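Local coordinates for protein particle-associated glycoside hydrolase (Acinetobacter phage Fri1, PDB 6C72) that probably degrades the capsular polysaccharide of its bacterial host, Acinetobacter baumannii, as a trimeric tailspike depolymerase during virus entry, at residues L106-T111 against H182-S187; T179-H182 against Q188-L191. All coordinates share one frame; numbering follows the deposited sequence.

Interaction 1 of 2, residues L106-T111 against H182-S187; sequences LIDQTT and HSSDGS
S184 reaches T110 with its hydroxyl, and one hydrogen bond, S184 OG to T110 OG1 at 2.9 Å, joins the loop after strand 179-182 to the start of helix 110-122. The serine is the donor. Its OG sits between the backbone N and the carbonyl carbon (chi1 59°), which turns it to T110 OG1 and leaves the CB of S184 alongside the carboxylate of D108, 3.4 Å from D108 OD1, a van der Waals contact and not a polar one. S184 thus meets both partners at once, the threonine through its oxygen and the aspartate through its methylene.

T110 OG1 in turn donates a hydrogen bond to D108 OD1 (2.6 Å) at the syn lone pair, so the bonds run in series from S184 through T110 to D108. The same OD1 takes a second bond from the backbone N of T110 at 2.9 Å, this one on the anti side and 33° out of the carboxylate plane. Two donors from one residue therefore grip a single oxygen, which should fix the rotation of the carboxylate. D108 CG stands anti to its main-chain nitrogen (chi1 -176°), which brings the group round to both. A further bond links T110 OG1 with the backbone N of K138, on strand 133-140.

Next to S184, S183 OG accepts from D185 N at 3.2 Å in an ST turn, which probably helps to shape the loop; the carboxylate of D185 also forms a salt bridge with K138. Across the contact, D108 and T110 make an Asx turn leading into the helix, whose N-cap position is Q109.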
# COMPACT_ATOMS: atom_id res chain seq x y z
N LEU A 106 28.04 -20.71 -32.43
CA LEU A 106 26.70 -21.29 -32.39
C LEU A 106 26.81 -22.72 -31.88
O LEU A 106 26.79 -23.69 -32.63
CB LEU A 106 26.04 -21.26 -33.76
CG LEU A 106 26.03 -19.89 -34.42
CD1 LEU A 106 25.47 -20.05 -35.82
CD2 LEU A 106 25.21 -18.91 -33.61
N ILE A 107 26.97 -22.84 -30.56
CA ILE A 107 27.24 -24.13 -29.93
C ILE A 107 26.09 -24.44 -28.98
O ILE A 107 25.84 -23.68 -28.03
CB ILE A 107 28.59 -24.11 -29.19
CG1 ILE A 107 29.73 -24.06 -30.22
CG2 ILE A 107 28.72 -25.32 -28.29
CD1 ILE A 107 31.06 -23.61 -29.64
N ASP A 108 25.39 -25.55 -29.23
CA ASP A 108 24.28 -25.96 -28.37
C ASP A 108 24.86 -26.56 -27.10
O ASP A 108 25.54 -27.59 -27.14
CB ASP A 108 23.38 -26.96 -29.11
CG ASP A 108 22.13 -27.38 -28.31
OD1 ASP A 108 21.91 -26.92 -27.17
OD2 ASP A 108 21.31 -28.14 -28.85
N GLN A 109 24.60 -25.92 -25.97
CA GLN A 109 25.06 -26.41 -24.68
C GLN A 109 23.87 -26.73 -23.78
O GLN A 109 23.98 -26.70 -22.55
CB GLN A 109 26.00 -25.41 -24.00
CG GLN A 109 27.06 -24.82 -24.96
CD GLN A 109 28.32 -24.29 -24.24
OE1 GLN A 109 29.16 -25.07 -23.77
NE2 GLN A 109 28.41 -22.98 -24.11
N THR A 110 22.72 -27.03 -24.40
CA THR A 110 21.49 -27.28 -23.65
C THR A 110 21.66 -28.43 -22.66
O THR A 110 21.30 -28.30 -21.48
CB THR A 110 20.35 -27.56 -24.63
OG1 THR A 110 20.07 -26.36 -25.38
CG2 THR A 110 19.08 -28.02 -23.90
N THR A 111 22.23 -29.54 -23.11
CA THR A 111 22.35 -30.70 -22.25
C THR A 111 23.20 -30.40 -21.02
O THR A 111 22.86 -30.82 -19.90
CB THR A 111 22.93 -31.87 -23.05
OG1 THR A 111 22.04 -32.20 -24.12
CG2 THR A 111 23.13 -33.09 -22.17
N HIS A 182 20.90 -17.39 -24.70
CA HIS A 182 20.05 -17.69 -25.84
C HIS A 182 19.46 -19.08 -25.67
O HIS A 182 19.91 -19.87 -24.84
CB HIS A 182 20.81 -17.67 -27.17
CG HIS A 182 21.68 -16.47 -27.40
ND1 HIS A 182 21.47 -15.59 -28.44
CD2 HIS A 182 22.80 -16.05 -26.77
CE1 HIS A 182 22.41 -14.67 -28.43
NE2 HIS A 182 23.22 -14.92 -27.42
N SER A 183 18.48 -19.37 -26.50
CA SER A 183 17.90 -20.70 -26.59
C SER A 183 18.53 -21.48 -27.74
O SER A 183 19.12 -20.91 -28.66
CB SER A 183 16.38 -20.63 -26.79
OG SER A 183 15.84 -21.94 -26.91
N SER A 184 18.38 -22.80 -27.69
CA SER A 184 18.86 -23.66 -28.76
C SER A 184 17.81 -23.91 -29.84
O SER A 184 18.14 -24.57 -30.84
CB SER A 184 19.33 -25.00 -28.20
OG SER A 184 18.28 -25.66 -27.51
N ASP A 185 16.58 -23.42 -29.68
CA ASP A 185 15.54 -23.55 -30.71
C ASP A 185 14.62 -22.33 -30.62
O ASP A 185 14.98 -21.29 -30.04
CB ASP A 185 14.79 -24.88 -30.56
CG ASP A 185 14.03 -25.01 -29.23
OD1 ASP A 185 13.72 -23.99 -28.57
OD2 ASP A 185 13.76 -26.16 -28.82
N GLY A 186 13.41 -22.45 -31.18
CA GLY A 186 12.45 -21.37 -31.25
C GLY A 186 11.43 -21.32 -30.14
O GLY A 186 10.50 -20.50 -30.20
N SER A 187 11.56 -22.15 -29.10
CA SER A 187 10.55 -22.24 -28.06
C SER A 187 10.77 -21.18 -26.99
O SER A 187 10.22 -20.08 -27.08
CB SER A 187 10.52 -23.65 -27.47
OG SER A 187 11.82 -24.08 -27.09

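Interaction 2 of 2, residues T179-H182 against Q188-L191; sequences TFWH and QVYL
W181 and V189 meet inside the parallel beta-helix, where the chain leaves strand 179-182, passes through the 183-187 loop and turns a corner at V189 and Y190. Their contact is a CH-pi interaction: V189 CG1 stands almost straight above the five-membered ring of W181, 3.4 Å from its centroid and 5° off the normal. The indole extends anti to the main-chain nitrogen of W181 (chi1 -169°), and V189 CG1, anti to its own nitrogen, is thereby laid on the indole face. The other methyl, V189 CG2, lies by the backbone of H182, 4.1 Å from H182 C.

Y190 meets the far end of the indole. W181 CH2 lies over one face of the phenol, toward its rim, while the two planes are inclined at 48° and the centroids of the indole six-membered ring and the phenol are 5.0 Å apart. M206, V147 and A139 also pack against both aromatic residues, making this part of the apolar interior of the coil. The polar ends find partners there too: W181 NE1 bonds to A137 O, and Y190 OH to G200 O. At the nearest point, W181 CH2 comes within 3.5 Å of Y190 CG.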
# COMPACT_ATOMS: atom_id res chain seq x y z
N THR A 179 26.75 -11.97 -19.31
CA THR A 179 26.16 -13.24 -19.70
C THR A 179 25.01 -12.96 -20.66
O THR A 179 24.09 -12.20 -20.32
CB THR A 179 25.69 -14.02 -18.48
OG1 THR A 179 26.78 -14.22 -17.59
CG2 THR A 179 25.11 -15.38 -18.89
N PHE A 180 25.06 -13.56 -21.85
CA PHE A 180 23.99 -13.43 -22.84
C PHE A 180 23.41 -14.81 -23.12
O PHE A 180 24.04 -15.64 -23.79
CB PHE A 180 24.51 -12.79 -24.13
CG PHE A 180 25.07 -11.41 -23.93
CD1 PHE A 180 24.22 -10.31 -23.94
CD2 PHE A 180 26.43 -11.21 -23.75
CE1 PHE A 180 24.74 -9.03 -23.76
CE2 PHE A 180 26.95 -9.94 -23.56
CZ PHE A 180 26.11 -8.86 -23.57
N TRP A 181 22.19 -15.03 -22.65
CA TRP A 181 21.59 -16.36 -22.60
C TRP A 181 20.59 -16.50 -23.75
O TRP A 181 19.57 -15.81 -23.79
CB TRP A 181 20.94 -16.57 -21.24
CG TRP A 181 20.51 -17.96 -20.94
CD1 TRP A 181 20.77 -19.07 -21.67
CD2 TRP A 181 19.72 -18.38 -19.83
NE1 TRP A 181 20.20 -20.16 -21.08
CE2 TRP A 181 19.55 -19.77 -19.94
CE3 TRP A 181 19.13 -17.72 -18.74
CZ2 TRP A 181 18.82 -20.52 -19.02
CZ3 TRP A 181 18.40 -18.46 -17.82
CH2 TRP A 181 18.25 -19.84 -17.97
N HIS A 182 20.90 -17.39 -24.70
CA HIS A 182 20.05 -17.69 -25.84
C HIS A 182 19.46 -19.08 -25.67
O HIS A 182 19.91 -19.87 -24.84
CB HIS A 182 20.81 -17.67 -27.17
CG HIS A 182 21.68 -16.47 -27.40
ND1 HIS A 182 21.47 -15.59 -28.44
CD2 HIS A 182 22.80 -16.05 -26.77
CE1 HIS A 182 22.41 -14.67 -28.43
NE2 HIS A 182 23.22 -14.92 -27.42
N GLN A 188 11.56 -21.49 -25.96
CA GLN A 188 11.84 -20.53 -24.90
C GLN A 188 13.26 -20.74 -24.39
O GLN A 188 13.88 -21.78 -24.65
CB GLN A 188 10.84 -20.64 -23.74
CG GLN A 188 10.98 -21.87 -22.86
CD GLN A 188 10.46 -23.12 -23.55
OE1 GLN A 188 9.38 -23.12 -24.14
NE2 GLN A 188 11.22 -24.22 -23.45
N VAL A 189 13.78 -19.74 -23.69
CA VAL A 189 15.10 -19.89 -23.08
C VAL A 189 14.98 -20.61 -21.74
O VAL A 189 15.66 -21.62 -21.50
CB VAL A 189 15.80 -18.53 -22.90
CG1 VAL A 189 17.19 -18.72 -22.30
CG2 VAL A 189 15.88 -17.76 -24.21
N TYR A 190 14.09 -20.12 -20.88
CA TYR A 190 13.97 -20.56 -19.49
C TYR A 190 12.51 -20.90 -19.20
O TYR A 190 11.68 -20.00 -19.02
CB TYR A 190 14.48 -19.46 -18.55
CG TYR A 190 14.83 -19.92 -17.16
CD1 TYR A 190 15.19 -21.24 -16.90
CD2 TYR A 190 14.80 -19.01 -16.08
CE1 TYR A 190 15.54 -21.65 -15.62
CE2 TYR A 190 15.13 -19.41 -14.79
CZ TYR A 190 15.50 -20.72 -14.56
OH TYR A 190 15.83 -21.11 -13.28
N LEU A 191 12.19 -22.18 -19.15
CA LEU A 191 10.83 -22.65 -18.88
C LEU A 191 10.69 -23.02 -17.41
O LEU A 191 11.48 -23.81 -16.88
CB LEU A 191 10.48 -23.84 -19.76
CG LEU A 191 9.14 -24.54 -19.52
CD1 LEU A 191 7.97 -23.62 -19.82
CD2 LEU A 191 9.06 -25.84 -20.30

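In the fold
Interactions 1 and 2 lie close together in the same early part of the beta-helix, their centres about 8 Å apart, and share H182. Along the chain, 106-111 comes first, then strand 179-182, the loop 183-187 and strand 188-192, so the loop of interaction 1 connects the two segments of interaction 2. The two contacts touch where S183 OG probably hydrogen-bonds to Q188 O, 3.0 Å away. Both strands run parallel to strand 133-140, whose residues border both contacts. Interaction 2 packs the interior beside the corner at 189-190, whereas interaction 1 ties the preceding loop to helix 110-122 at the surface. Q188 bonds to E160 and N164 of the second subunit, at the trimer interface.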